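Local atomic coordinates of uncharacterized protein (Bacteroides eggerthii DSM 20697, PDB entry 4ECO), a protein that is of unknown function but is built of leucine-rich repeats and probably binds other proteins. Residues 190-203 with 214-228. Numbering follows the deposited sequence.
Sequences QLSNNITFVSKAVM and GNSPFVAENICEAWE. With NA (sodium ion), chain C.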
loop_
_atom_site.group_PDB
_atom_site.type_symbol
_atom_site.label_atom_id
_atom_site.label_comp_id
_atom_site.label_asym_id
_atom_site.label_seq_id
_atom_site.Cartn_x
_atom_site.Cartn_y
_atom_site.Cartn_z
ATOM N N GLN A 190 -2.859 -19.673 7.480
ATOM C CA GLN A 190 -4.104 -19.905 8.207
ATOM C C GLN A 190 -5.168 -20.175 7.174
ATOM O O GLN A 190 -5.468 -19.319 6.332
ATOM C CB GLN A 190 -4.437 -18.693 9.097
ATOM C CG GLN A 190 -5.682 -18.811 9.959
ATOM C CD GLN A 190 -5.924 -17.514 10.669
ATOM O OE1 GLN A 190 -6.666 -16.647 10.193
ATOM N NE2 GLN A 190 -5.228 -17.324 11.783
ATOM N N LEU A 191 -5.670 -21.397 7.202
ATOM C CA LEU A 191 -6.659 -21.881 6.260
ATOM C C LEU A 191 -8.063 -21.360 6.575
ATOM O O LEU A 191 -8.418 -21.208 7.751
ATOM C CB LEU A 191 -6.660 -23.425 6.248
ATOM C CG LEU A 191 -5.306 -24.115 5.954
ATOM C CD1 LEU A 191 -5.441 -25.619 6.040
ATOM C CD2 LEU A 191 -4.735 -23.723 4.575
ATOM N N SER A 192 -8.855 -21.083 5.507
ATOM C CA SER A 192 -10.260 -20.641 5.568
ATOM C C SER A 192 -11.180 -21.777 5.114
ATOM O O SER A 192 -12.411 -21.703 5.242
ATOM C CB SER A 192 -10.475 -19.410 4.691
ATOM O OG SER A 192 -10.474 -19.762 3.313
ATOM N N ASN A 193 -10.568 -22.823 4.554
ATOM C CA ASN A 193 -11.241 -23.997 4.009
ATOM C C ASN A 193 -10.274 -25.186 3.945
ATOM O O ASN A 193 -9.061 -25.019 4.123
ATOM C CB ASN A 193 -11.776 -23.672 2.598
ATOM C CG ASN A 193 -10.665 -23.293 1.638
ATOM O OD1 ASN A 193 -9.897 -24.134 1.174
ATOM N ND2 ASN A 193 -10.507 -22.010 1.384
ATOM N N ASN A 194 -10.814 -26.367 3.598
ATOM C CA ASN A 194 -10.027 -27.567 3.427
ATOM C C ASN A 194 -10.242 -28.142 1.998
ATOM O O ASN A 194 -10.484 -29.339 1.837
ATOM C CB ASN A 194 -10.342 -28.578 4.513
ATOM C CG ASN A 194 -9.218 -29.552 4.709
ATOM O OD1 ASN A 194 -8.195 -29.242 5.343
ATOM N ND2 ASN A 194 -9.365 -30.730 4.117
ATOM N N ILE A 195 -10.156 -27.266 0.963
ATOM C CA ILE A 195 -10.253 -27.684 -0.432
ATOM C C ILE A 195 -8.901 -28.338 -0.765
ATOM O O ILE A 195 -7.877 -27.670 -0.720
ATOM C CB ILE A 195 -10.628 -26.521 -1.406
ATOM C CG1 ILE A 195 -11.860 -25.677 -0.987
ATOM C CG2 ILE A 195 -10.696 -26.977 -2.861
ATOM C CD1 ILE A 195 -13.090 -26.382 -0.866
ATOM N N THR A 196 -8.892 -29.644 -1.059
ATOM C CA THR A 196 -7.657 -30.389 -1.306
ATOM C C THR A 196 -7.433 -30.686 -2.787
ATOM O O THR A 196 -6.351 -31.135 -3.159
ATOM C CB THR A 196 -7.688 -31.701 -0.505
ATOM O OG1 THR A 196 -8.876 -32.441 -0.831
ATOM C CG2 THR A 196 -7.621 -31.460 1.001
ATOM N N PHE A 197 -8.428 -30.418 -3.628
ATOM C CA PHE A 197 -8.368 -30.708 -5.051
ATOM C C PHE A 197 -9.342 -29.806 -5.819
ATOM O O PHE A 197 -10.424 -29.479 -5.312
ATOM C CB PHE A 197 -8.729 -32.206 -5.267
ATOM C CG PHE A 197 -8.408 -32.776 -6.618
ATOM C CD1 PHE A 197 -9.292 -32.632 -7.679
ATOM C CD2 PHE A 197 -7.224 -33.465 -6.834
ATOM C CE1 PHE A 197 -8.968 -33.113 -8.946
ATOM C CE2 PHE A 197 -6.909 -33.961 -8.099
ATOM C CZ PHE A 197 -7.792 -33.792 -9.144
ATOM N N VAL A 198 -8.953 -29.402 -7.040
ATOM C CA VAL A 198 -9.787 -28.617 -7.953
ATOM C C VAL A 198 -9.711 -29.318 -9.292
ATOM O O VAL A 198 -8.613 -29.519 -9.829
ATOM C CB VAL A 198 -9.486 -27.094 -8.070
ATOM C CG1 VAL A 198 -10.602 -26.391 -8.838
ATOM C CG2 VAL A 198 -9.327 -26.449 -6.707
ATOM N N SER A 199 -10.885 -29.710 -9.811
ATOM C CA SER A 199 -11.068 -30.426 -11.063
ATOM C C SER A 199 -10.566 -29.638 -12.301
ATOM O O SER A 199 -10.692 -28.414 -12.398
ATOM C CB SER A 199 -12.549 -30.757 -11.243
ATOM O OG SER A 199 -12.859 -31.302 -12.514
ATOM N N LYS A 200 -10.024 -30.391 -13.254
ATOM C CA LYS A 200 -9.579 -30.007 -14.582
ATOM C C LYS A 200 -10.713 -29.304 -15.345
ATOM O O LYS A 200 -10.451 -28.433 -16.175
ATOM C CB LYS A 200 -9.208 -31.328 -15.288
ATOM C CG LYS A 200 -8.501 -31.253 -16.624
ATOM C CD LYS A 200 -8.242 -32.659 -17.134
ATOM C CE LYS A 200 -7.658 -32.653 -18.527
ATOM N NZ LYS A 200 -7.320 -34.026 -19.016
ATOM N N ALA A 201 -11.980 -29.696 -15.032
ATOM C CA ALA A 201 -13.261 -29.299 -15.641
ATOM C C ALA A 201 -13.460 -27.791 -15.772
ATOM O O ALA A 201 -14.257 -27.397 -16.615
ATOM C CB ALA A 201 -14.428 -29.881 -14.855
ATOM N N VAL A 202 -12.726 -26.956 -14.991
ATOM C CA VAL A 202 -12.780 -25.489 -15.026
ATOM C C VAL A 202 -12.514 -24.980 -16.508
ATOM O O VAL A 202 -13.104 -23.974 -16.922
ATOM C CB VAL A 202 -11.798 -24.899 -13.972
ATOM C CG1 VAL A 202 -11.698 -23.378 -14.059
ATOM C CG2 VAL A 202 -12.230 -25.302 -12.572
HETATM N N MSE A 203 -11.729 -25.753 -17.318
HETATM C CA MSE A 203 -11.436 -25.490 -18.747
HETATM C C MSE A 203 -12.696 -25.478 -19.626
HETATM O O MSE A 203 -12.624 -25.095 -20.801
HETATM C CB MSE A 203 -10.508 -26.566 -19.319
HETATM C CG MSE A 203 -9.152 -26.699 -18.661
HETATM SE SE MSE A 203 -8.195 -28.097 -19.632
HETATM C CE MSE A 203 -6.718 -28.416 -18.399
ATOM N N GLY A 214 -8.095 -19.158 -2.351
ATOM C CA GLY A 214 -7.199 -18.782 -1.272
ATOM C C GLY A 214 -7.460 -19.475 0.034
ATOM O O GLY A 214 -8.569 -19.953 0.283
ATOM N N ASN A 215 -6.415 -19.537 0.869
ATOM C CA ASN A 215 -6.362 -20.081 2.235
ATOM C C ASN A 215 -6.727 -21.581 2.232
ATOM O O ASN A 215 -7.345 -22.079 3.168
ATOM C CB ASN A 215 -7.258 -19.255 3.157
ATOM C CG ASN A 215 -7.152 -17.769 2.896
ATOM O OD1 ASN A 215 -6.132 -17.145 3.162
ATOM N ND2 ASN A 215 -8.156 -17.193 2.259
ATOM N N SER A 216 -6.273 -22.292 1.177
ATOM C CA SER A 216 -6.527 -23.708 0.908
ATOM C C SER A 216 -5.303 -24.558 1.134
ATOM O O SER A 216 -4.190 -24.108 0.857
ATOM C CB SER A 216 -7.003 -23.900 -0.532
ATOM O OG SER A 216 -8.372 -23.566 -0.714
ATOM N N PRO A 217 -5.479 -25.816 1.576
ATOM C CA PRO A 217 -4.304 -26.662 1.843
ATOM C C PRO A 217 -3.840 -27.489 0.647
ATOM O O PRO A 217 -2.938 -28.326 0.815
ATOM C CB PRO A 217 -4.800 -27.590 2.948
ATOM C CG PRO A 217 -6.263 -27.694 2.735
ATOM C CD PRO A 217 -6.730 -26.494 1.983
ATOM N N PHE A 218 -4.438 -27.273 -0.548
ATOM C CA PHE A 218 -4.082 -28.087 -1.713
ATOM C C PHE A 218 -2.647 -27.817 -2.193
ATOM O O PHE A 218 -2.046 -26.797 -1.855
ATOM C CB PHE A 218 -5.074 -27.909 -2.885
ATOM C CG PHE A 218 -5.541 -26.508 -3.219
ATOM C CD1 PHE A 218 -4.640 -25.443 -3.265
ATOM C CD2 PHE A 218 -6.858 -26.273 -3.600
ATOM C CE1 PHE A 218 -5.063 -24.162 -3.631
ATOM C CE2 PHE A 218 -7.277 -24.984 -3.955
ATOM C CZ PHE A 218 -6.374 -23.936 -3.976
ATOM N N VAL A 219 -2.110 -28.777 -2.952
ATOM C CA VAL A 219 -0.783 -28.732 -3.569
ATOM C C VAL A 219 -0.968 -28.282 -5.025
ATOM O O VAL A 219 -2.040 -28.493 -5.596
ATOM C CB VAL A 219 -0.007 -30.078 -3.437
ATOM C CG1 VAL A 219 0.393 -30.336 -1.990
ATOM C CG2 VAL A 219 -0.807 -31.254 -3.992
ATOM N N ALA A 220 0.063 -27.656 -5.609
ATOM C CA ALA A 220 0.057 -27.071 -6.960
ATOM C C ALA A 220 -0.465 -28.022 -8.052
ATOM O O ALA A 220 -1.270 -27.593 -8.883
ATOM C CB ALA A 220 1.445 -26.616 -7.324
ATOM N N GLU A 221 -0.050 -29.303 -8.016
ATOM C CA GLU A 221 -0.412 -30.323 -9.011
ATOM C C GLU A 221 -1.897 -30.757 -8.918
ATOM O O GLU A 221 -2.381 -31.440 -9.820
ATOM C CB GLU A 221 0.514 -31.565 -8.917
ATOM C CG GLU A 221 0.600 -32.257 -7.558
ATOM C CD GLU A 221 1.600 -31.725 -6.539
ATOM O OE1 GLU A 221 2.098 -30.588 -6.707
ATOM O OE2 GLU A 221 1.863 -32.447 -5.549
ATOM N N ASN A 222 -2.618 -30.350 -7.857
ATOM C CA ASN A 222 -4.021 -30.734 -7.688
ATOM C C ASN A 222 -4.960 -29.562 -7.992
ATOM O O ASN A 222 -6.166 -29.657 -7.742
ATOM C CB ASN A 222 -4.256 -31.291 -6.296
ATOM C CG ASN A 222 -3.721 -32.696 -6.142
ATOM O OD1 ASN A 222 -3.458 -33.415 -7.123
ATOM N ND2 ASN A 222 -3.587 -33.133 -4.900
ATOM N N ILE A 223 -4.411 -28.487 -8.605
ATOM C CA ILE A 223 -5.187 -27.317 -9.020
ATOM C C ILE A 223 -5.394 -27.398 -10.525
ATOM O O ILE A 223 -4.531 -26.948 -11.291
ATOM C CB ILE A 223 -4.561 -25.948 -8.604
ATOM C CG1 ILE A 223 -4.245 -25.889 -7.094
ATOM C CG2 ILE A 223 -5.468 -24.786 -9.036
ATOM C CD1 ILE A 223 -3.432 -24.712 -6.685
ATOM N N CYS A 224 -6.519 -28.020 -10.937
ATOM C CA CYS A 224 -7.017 -28.121 -12.308
ATOM C C CYS A 224 -6.027 -28.804 -13.296
ATOM O O CYS A 224 -5.954 -28.429 -14.480
ATOM C CB CYS A 224 -7.422 -26.740 -12.813
ATOM S SG CYS A 224 -8.650 -25.918 -11.774
ATOM N N GLU A 225 -5.357 -29.869 -12.830
ATOM C CA GLU A 225 -4.483 -30.690 -13.670
ATOM C C GLU A 225 -5.202 -31.964 -14.143
ATOM O O GLU A 225 -5.024 -32.399 -15.289
ATOM C CB GLU A 225 -3.199 -31.075 -12.940
ATOM C CG GLU A 225 -2.163 -29.971 -12.876
ATOM C CD GLU A 225 -0.757 -30.448 -12.581
ATOM O OE1 GLU A 225 -0.501 -31.671 -12.700
ATOM O OE2 GLU A 225 0.100 -29.590 -12.262
ATOM N N ALA A 226 -6.015 -32.553 -13.253
ATOM C CA ALA A 226 -6.673 -33.828 -13.494
ATOM C C ALA A 226 -8.156 -33.817 -13.149
ATOM O O ALA A 226 -8.658 -32.894 -12.496
ATOM C CB ALA A 226 -5.980 -34.902 -12.660
ATOM N N TRP A 227 -8.851 -34.879 -13.585
ATOM C CA TRP A 227 -10.245 -35.069 -13.235
ATOM C C TRP A 227 -10.326 -35.398 -11.759
ATOM O O TRP A 227 -9.411 -36.032 -11.220
ATOM C CB TRP A 227 -10.885 -36.169 -14.077
ATOM C CG TRP A 227 -10.783 -35.989 -15.560
ATOM C CD1 TRP A 227 -10.131 -36.806 -16.442
ATOM C CD2 TRP A 227 -11.407 -34.967 -16.346
ATOM N NE1 TRP A 227 -10.323 -36.365 -17.731
ATOM C CE2 TRP A 227 -11.082 -35.220 -17.699
ATOM C CE3 TRP A 227 -12.214 -33.856 -16.040
ATOM C CZ2 TRP A 227 -11.519 -34.394 -18.739
ATOM C CZ3 TRP A 227 -12.658 -33.051 -17.077
ATOM C CH2 TRP A 227 -12.295 -33.314 -18.405
ATOM N N GLU A 228 -11.382 -34.937 -11.088
ATOM C CA GLU A 228 -11.570 -35.228 -9.674
ATOM C C GLU A 228 -11.797 -36.720 -9.561
ATOM O O GLU A 228 -11.201 -37.381 -8.718
ATOM C CB GLU A 228 -12.720 -34.390 -9.108
ATOM C CG GLU A 228 -12.866 -34.475 -7.604
ATOM C CD GLU A 228 -13.575 -35.707 -7.079
ATOM O OE1 GLU A 228 -14.603 -36.125 -7.670
ATOM O OE2 GLU A 228 -13.101 -36.244 -6.054
HETATM NA NA NA C . -13.999 -19.997 4.467
HETATM O O HOH W 1 -3.834 -31.360 -2.803
HETATM O O HOH W 2 -5.978 -31.430 -10.405
#
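Asn193 OD1 is gripped by two donors. The backbone N of Ile195 closes an Asx turn on a lone pair of this oxygen, 3.1 Å away. Ser216 OG gives it a hydrogen bond from across the contact, modelled very short, so its exact length is doubtful. The amide's other end is held too: ND2 donates to Gly214 O at 3.0 Å, with that oxygen near the amide plane. CG sits between the backbone N and the carbonyl carbon (chi1 61°), which turns the buried amide to 214-228. Replacing Asn193 by alanine would remove the amide, and Ser216 OG, Gly214 O and Ile195 N would probably lose these partners, with the turn less firmly held. Next to it, Ser192 N donates to Asn215 O, while Ser192 O and Glu117 bind the sodium ion.

Further on, Val198 N bonds to Asn222 O at 2.9 Å, and Cys224 N to Val198 O at 2.8 Å. Val198 CG2 packs on Phe218 CE2, 3.7 Å away. Asn222 O lies over one face of the Phe197 ring, and Ala226 O at its edge. CG of Lys200 lies anti to the backbone N (chi1 -171°) and the chain runs on extended, which lays CD over the Trp227 six-membered ring, 3.9 Å from its centroid, a CH-pi contact. Polar bonds thus join the end of strand 210-214 and the loop after it to residues 192-198, with apolar contacts such as Val198 on Phe218 beside them.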